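Local structure of uncharacterized SnoaL-like protein (Burkholderia thailandensis E264, 3H3H) at residues P4-S14 / T82-I91. The protein is of unknown function but has a SnoaL-like domain of the NTF2 clan, whose cone-shaped fold often encloses a small-molecule pocket. Numbering follows the deposited sequence.
With MES (2-(N-morpholino)-ethanesulfonic acid), chain E.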
ATOM      1  N   PRO B   4     -13.120  -2.612 -10.550  1.00 33.20           N
ATOM      2  CA  PRO B   4     -11.829  -2.289  -9.920  1.00 32.94           C
ATOM      3  C   PRO B   4     -10.636  -2.610 -10.843  1.00 29.77           C
ATOM      4  O   PRO B   4     -10.792  -3.252 -11.885  1.00 29.61           O
ATOM      5  CB  PRO B   4     -11.809  -3.170  -8.657  1.00 33.59           C
ATOM      6  CG  PRO B   4     -12.947  -4.145  -8.814  1.00 35.69           C
ATOM      7  CD  PRO B   4     -13.937  -3.512  -9.722  1.00 32.50           C
ATOM      8  N   ILE B   5      -9.467  -2.106 -10.472  1.00 25.19           N
ATOM      9  CA  ILE B   5      -8.212  -2.425 -11.143  1.00 22.61           C
ATOM     10  C   ILE B   5      -8.181  -3.891 -11.423  1.00 21.13           C
ATOM     11  O   ILE B   5      -8.380  -4.691 -10.532  1.00 22.75           O
ATOM     12  CB  ILE B   5      -7.015  -2.108 -10.210  1.00 21.17           C
ATOM     13  CG1 ILE B   5      -6.898  -0.596 -10.065  1.00 26.61           C
ATOM     14  CG2 ILE B   5      -5.757  -2.769 -10.755  1.00 23.13           C
ATOM     15  CD1 ILE B   5      -6.597   0.084 -11.359  1.00 29.88           C
ATOM     16  N   THR B   6      -7.949  -4.269 -12.671  1.00 21.10           N
ATOM     17  CA  THR B   6      -7.956  -5.665 -13.020  1.00 22.70           C
ATOM     18  C   THR B   6      -6.628  -6.323 -12.727  1.00 23.31           C
ATOM     19  O   THR B   6      -5.594  -5.646 -12.621  1.00 21.53           O
ATOM     20  CB  THR B   6      -8.319  -5.814 -14.517  1.00 23.69           C
ATOM     21  OG1 THR B   6      -7.399  -5.036 -15.296  1.00 24.98           O
ATOM     22  CG2 THR B   6      -9.732  -5.303 -14.776  1.00 24.63           C
ATOM     23  N   GLN B   7      -6.615  -7.640 -12.571  0.50 25.45           N
ATOM     24  CA  GLN B   7      -5.339  -8.300 -12.325  0.50 26.87           C
ATOM     25  C   GLN B   7      -4.519  -8.278 -13.636  0.50 26.98           C
ATOM     26  O   GLN B   7      -3.296  -8.185 -13.582  0.50 29.49           O
ATOM     27  CB  GLN B   7      -5.506  -9.709 -11.769  0.50 29.22           C
ATOM     28  CG  GLN B   7      -4.550  -9.996 -10.589  0.50 26.29           C
ATOM     29  CD  GLN B   7      -5.010  -9.379  -9.273  0.50 34.34           C
ATOM     30  OE1 GLN B   7      -6.193  -9.094  -9.086  0.50 42.45           O
ATOM     31  NE2 GLN B   7      -4.074  -9.199  -8.339  0.50 34.42           N
ATOM     32  N   ALA B   8      -5.183  -8.315 -14.795  1.00 25.01           N
ATOM     33  CA  ALA B   8      -4.469  -8.149 -16.073  1.00 25.33           C
ATOM     34  C   ALA B   8      -3.556  -6.908 -15.945  1.00 23.77           C
ATOM     35  O   ALA B   8      -2.316  -6.957 -16.147  1.00 20.77           O
ATOM     36  CB  ALA B   8      -5.439  -7.963 -17.239  1.00 25.44           C
ATOM     37  N   PHE B   9      -4.220  -5.805 -15.636  1.00 21.16           N
ATOM     38  CA  PHE B   9      -3.568  -4.534 -15.547  1.00 21.26           C
ATOM     39  C   PHE B   9      -2.498  -4.534 -14.439  1.00 18.93           C
ATOM     40  O   PHE B   9      -1.373  -4.096 -14.647  1.00 17.29           O
ATOM     41  CB  PHE B   9      -4.616  -3.430 -15.350  1.00 21.23           C
ATOM     42  CG  PHE B   9      -4.028  -2.090 -15.347  1.00 19.18           C
ATOM     43  CD1 PHE B   9      -3.721  -1.460 -16.533  1.00 23.91           C
ATOM     44  CD2 PHE B   9      -3.678  -1.489 -14.159  1.00 21.96           C
ATOM     45  CE1 PHE B   9      -3.123  -0.235 -16.529  1.00 27.06           C
ATOM     46  CE2 PHE B   9      -3.073  -0.283 -14.147  1.00 21.41           C
ATOM     47  CZ  PHE B   9      -2.794   0.362 -15.316  1.00 26.74           C
ATOM     48  N   ALA B  10      -2.816  -5.068 -13.274  1.00 15.63           N
ATOM     49  CA  ALA B  10      -1.898  -4.953 -12.152  1.00 16.63           C
ATOM     50  C   ALA B  10      -0.559  -5.649 -12.429  1.00 15.53           C
ATOM     51  O   ALA B  10       0.522  -5.169 -12.104  1.00 13.95           O
ATOM     52  CB  ALA B  10      -2.576  -5.528 -10.899  1.00 15.97           C
ATOM     53  N   GLN B  11      -0.652  -6.802 -13.050  1.00 19.65           N
ATOM     54  CA  GLN B  11       0.521  -7.587 -13.364  1.00 16.88           C
ATOM     55  C   GLN B  11       1.349  -6.980 -14.458  1.00 16.28           C
ATOM     56  O   GLN B  11       2.563  -6.954 -14.330  1.00 17.74           O
ATOM     57  CB  GLN B  11       0.108  -8.997 -13.818  1.00 20.00           C
ATOM     58  CG  GLN B  11      -0.544  -9.759 -12.702  1.00 17.42           C
ATOM     59  CD  GLN B  11       0.415 -10.085 -11.624  1.00 19.41           C
ATOM     60  OE1 GLN B  11       1.498 -10.635 -11.887  1.00 31.31           O
ATOM     61  NE2 GLN B  11       0.051  -9.761 -10.385  1.00 25.26           N
ATOM     62  N   GLN B  12       0.709  -6.509 -15.519  0.50 15.60           N
ATOM     63  CA  GLN B  12       1.418  -5.945 -16.649  0.50 17.34           C
ATOM     64  C   GLN B  12       2.065  -4.616 -16.217  0.50 16.03           C
ATOM     65  O   GLN B  12       3.186  -4.284 -16.631  0.50 14.68           O
ATOM     66  CB  GLN B  12       0.474  -5.779 -17.850  0.50 17.85           C
ATOM     67  CG  GLN B  12       1.157  -5.305 -19.135  0.50 19.99           C
ATOM     68  CD  GLN B  12       2.276  -6.227 -19.584  0.50 18.96           C
ATOM     69  OE1 GLN B  12       2.284  -7.422 -19.264  0.50 19.52           O
ATOM     70  NE2 GLN B  12       3.213  -5.682 -20.368  0.50 10.02           N
ATOM     71  N   PHE B  13       1.339  -3.835 -15.426  1.00 14.71           N
ATOM     72  CA  PHE B  13       1.903  -2.624 -14.878  1.00 15.11           C
ATOM     73  C   PHE B  13       3.144  -2.985 -14.055  1.00 14.74           C
ATOM     74  O   PHE B  13       4.193  -2.344 -14.121  1.00 10.52           O
ATOM     75  CB  PHE B  13       0.899  -1.868 -13.993  1.00 15.11           C
ATOM     76  CG  PHE B  13       1.517  -0.740 -13.219  1.00 12.09           C
ATOM     77  CD1 PHE B  13       1.816   0.449 -13.831  1.00 17.64           C
ATOM     78  CD2 PHE B  13       1.802  -0.884 -11.882  1.00 13.06           C
ATOM     79  CE1 PHE B  13       2.456   1.458 -13.134  1.00 20.93           C
ATOM     80  CE2 PHE B  13       2.430   0.171 -11.158  1.00 13.64           C
ATOM     81  CZ  PHE B  13       2.749   1.294 -11.780  1.00 17.72           C
ATOM     82  N   SER B  14       3.007  -3.947 -13.164  1.00 12.97           N
ATOM     83  CA  SER B  14       4.125  -4.333 -12.303  1.00 15.49           C
ATOM     84  C   SER B  14       5.361  -4.784 -13.116  1.00 15.29           C
ATOM     85  O   SER B  14       6.474  -4.400 -12.834  1.00 13.37           O
ATOM     86  CB  SER B  14       3.667  -5.427 -11.349  1.00 16.94           C
ATOM     87  OG  SER B  14       2.615  -4.972 -10.541  1.00 18.29           O
ATOM     88  N   THR B  82       2.262  -8.640  -6.485  1.00 12.02           N
ATOM     89  CA  THR B  82       1.448  -7.485  -6.766  1.00 12.77           C
ATOM     90  C   THR B  82       0.044  -7.756  -6.255  1.00 12.38           C
ATOM     91  O   THR B  82      -0.492  -8.861  -6.468  1.00 14.81           O
ATOM     92  CB  THR B  82       1.370  -7.200  -8.256  1.00 17.47           C
ATOM     93  OG1 THR B  82       2.594  -6.603  -8.666  1.00 20.37           O
ATOM     94  CG2 THR B  82       0.301  -6.178  -8.522  1.00 22.36           C
ATOM     95  N   LEU B  83      -0.545  -6.759  -5.628  1.00 11.66           N
ATOM     96  CA  LEU B  83      -1.891  -6.920  -5.066  1.00 11.60           C
ATOM     97  C   LEU B  83      -2.727  -5.765  -5.568  1.00 12.20           C
ATOM     98  O   LEU B  83      -2.231  -4.658  -5.721  1.00 15.03           O
ATOM     99  CB  LEU B  83      -1.838  -6.923  -3.573  1.00 13.06           C
ATOM    100  CG  LEU B  83      -0.888  -8.010  -3.044  1.00 15.41           C
ATOM    101  CD1 LEU B  83       0.508  -7.402  -2.751  1.00 13.43           C
ATOM    102  CD2 LEU B  83      -1.491  -8.626  -1.793  1.00 14.32           C
ATOM    103  N   ALA B  84      -3.966  -6.050  -5.898  1.00  9.24           N
ATOM    104  CA  ALA B  84      -4.844  -5.037  -6.504  1.00 11.53           C
ATOM    105  C   ALA B  84      -5.883  -4.556  -5.520  1.00 10.96           C
ATOM    106  O   ALA B  84      -6.511  -5.335  -4.835  1.00  9.57           O
ATOM    107  CB  ALA B  84      -5.539  -5.638  -7.756  1.00 12.02           C
ATOM    108  N   GLY B  85      -6.108  -3.240  -5.531  1.00 13.36           N
ATOM    109  CA  GLY B  85      -7.163  -2.631  -4.749  1.00 12.29           C
ATOM    110  C   GLY B  85      -8.250  -2.029  -5.615  1.00 15.74           C
ATOM    111  O   GLY B  85      -8.621  -2.573  -6.640  1.00 19.19           O
ATOM    112  N   VAL B  86      -8.853  -0.939  -5.169  1.00 14.28           N
ATOM    113  CA  VAL B  86      -9.960  -0.355  -5.953  1.00 14.62           C
ATOM    114  C   VAL B  86      -9.418   0.417  -7.132  1.00 15.48           C
ATOM    115  O   VAL B  86      -9.682   0.120  -8.305  1.00 17.80           O
ATOM    116  CB  VAL B  86     -10.819   0.533  -5.029  1.00 15.54           C
ATOM    117  CG1 VAL B  86     -11.909   1.345  -5.813  1.00 14.80           C
ATOM    118  CG2 VAL B  86     -11.434  -0.341  -3.963  1.00 14.04           C
ATOM    119  N   ASP B  87      -8.601   1.410  -6.815  1.00 13.04           N
ATOM    120  CA  ASP B  87      -8.002   2.235  -7.862  1.00 17.69           C
ATOM    121  C   ASP B  87      -6.491   2.194  -7.729  1.00 17.32           C
ATOM    122  O   ASP B  87      -5.782   3.004  -8.360  1.00 19.03           O
ATOM    123  CB  ASP B  87      -8.494   3.675  -7.761  1.00 19.75           C
ATOM    124  CG  ASP B  87      -7.902   4.452  -6.570  1.00 30.37           C
ATOM    125  OD1 ASP B  87      -7.171   3.902  -5.704  1.00 39.92           O
ATOM    126  OD2 ASP B  87      -8.176   5.668  -6.527  1.00 44.82           O
ATOM    127  N   SER B  88      -5.992   1.190  -7.008  1.00 15.80           N
ATOM    128  CA  SER B  88      -4.566   1.117  -6.734  1.00 12.67           C
ATOM    129  C   SER B  88      -4.007  -0.292  -6.932  1.00 12.66           C
ATOM    130  O   SER B  88      -4.772  -1.305  -6.920  1.00 13.14           O
ATOM    131  CB  SER B  88      -4.266   1.606  -5.339  1.00 14.53           C
ATOM    132  OG  SER B  88      -4.991   0.924  -4.329  1.00 18.13           O
ATOM    133  N   VAL B  89      -2.701  -0.317  -7.163  1.00 11.76           N
ATOM    134  CA  VAL B  89      -1.914  -1.537  -7.256  1.00 12.69           C
ATOM    135  C   VAL B  89      -0.824  -1.390  -6.218  1.00 15.11           C
ATOM    136  O   VAL B  89      -0.261  -0.313  -6.049  1.00 13.97           O
ATOM    137  CB  VAL B  89      -1.323  -1.700  -8.660  1.00 16.53           C
ATOM    138  CG1 VAL B  89      -0.321  -2.814  -8.745  1.00 18.06           C
ATOM    139  CG2 VAL B  89      -2.475  -1.987  -9.665  1.00 19.20           C
ATOM    140  N   ALA B  90      -0.503  -2.468  -5.536  1.00 11.98           N
ATOM    141  CA  ALA B  90       0.603  -2.467  -4.576  1.00  8.99           C
ATOM    142  C   ALA B  90       1.637  -3.404  -5.091  1.00 13.68           C
ATOM    143  O   ALA B  90       1.323  -4.571  -5.367  1.00 13.62           O
ATOM    144  CB  ALA B  90       0.138  -2.970  -3.194  1.00 11.16           C
ATOM    145  N   ILE B  91       2.845  -2.899  -5.292  1.00 11.57           N
ATOM    146  CA  ILE B  91       3.950  -3.720  -5.735  1.00 10.57           C
ATOM    147  C   ILE B  91       4.861  -3.948  -4.551  1.00 11.40           C
ATOM    148  O   ILE B  91       5.390  -3.011  -3.995  1.00 12.10           O
ATOM    149  CB  ILE B  91       4.749  -3.087  -6.886  1.00 13.33           C
ATOM    150  CG1 ILE B  91       3.819  -2.790  -8.096  1.00 11.13           C
ATOM    151  CG2 ILE B  91       5.933  -4.038  -7.337  1.00 14.24           C
ATOM    152  CD1 ILE B  91       4.599  -2.193  -9.332  1.00 11.72           C
TER
HETATM  153  O1  MES E 123       7.166 -12.634 -11.447  1.00 42.27           O
HETATM  154  C2  MES E 123       6.053 -13.430 -11.931  1.00 33.97           C
HETATM  155  C3  MES E 123       4.867 -13.408 -10.940  1.00 47.71           C
HETATM  156  N4  MES E 123       5.143 -12.730  -9.653  1.00 39.63           N
HETATM  157  C5  MES E 123       6.446 -12.606  -9.027  1.00 36.27           C
HETATM  158  C6  MES E 123       7.549 -12.888 -10.078  1.00 42.63           C
HETATM  159  C7  MES E 123       4.069 -12.093  -8.875  1.00 33.25           C
HETATM  160  C8  MES E 123       2.832 -12.930  -8.886  1.00 37.77           C
HETATM  161  S   MES E 123       1.668 -12.181  -7.963  1.00 31.05           S
HETATM  162  O1S MES E 123       1.994 -12.294  -6.524  1.00 36.65           O
HETATM  163  O2S MES E 123       1.548 -10.753  -8.264  1.00 31.81           O
HETATM  164  O3S MES E 123       0.429 -12.873  -8.364  1.00 38.81           O
HETATM  165  O   HOH W   1      -9.143  -4.810  -7.620  1.00 32.51           O
HETATM  166  O   HOH W   2      -1.869 -10.778  -8.025  1.00 28.54           O
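Ser14 OG sits between Thr82 OG1, which donates to it over a very short 2.5 Å, and Ala10 O, to which it donates in turn. Ala10 O thus takes two donors of Ser14, the backbone N on one face of its carbonyl plane and the hydroxyl on the other; the second bond, Ser14 OG to Ala10 O at 2.6 Å, ties the hydroxyl to its own helix. Thr82 OG1 also meets Trp79 NE1 in a hydrogen bond, which makes a buried polar chain between sheet and helix. Thr82 chi1 of -76° sets OG1 toward Ser14 and leaves CG2 anti to the backbone N, where it packs on Ala10 CB at 3.8 Å. Next to it, Val89 CG2 touches Ala10 CB and meets Ile5 CG2 at 3.5 Å, the two side chains crossing at about a right angle. Phe13 CE2 touches Ile91 CD1 at 3.7 Å, the methyl approaching the ring obliquely. At the turn, Ile5 N donates to Val86 O (3.1 Å, 167° at the hydrogen), and a water joins Ile5 O to Gly85 O. At the other end, Gln11 NE2 and Thr82 N both donate to O2S of a MES molecule, probably a buffer molecule picked up during crystallisation; the Gln11 NE2 bond is 2.8 Å. The contact lays the start of helix 7-22 against the hairpin of strands 78-84 and 88-94. Phe105 and Phe107 of strand 100-107 meet the Phe13 ring edge-to-face, and the second subunit packs on Leu83 and Ala90.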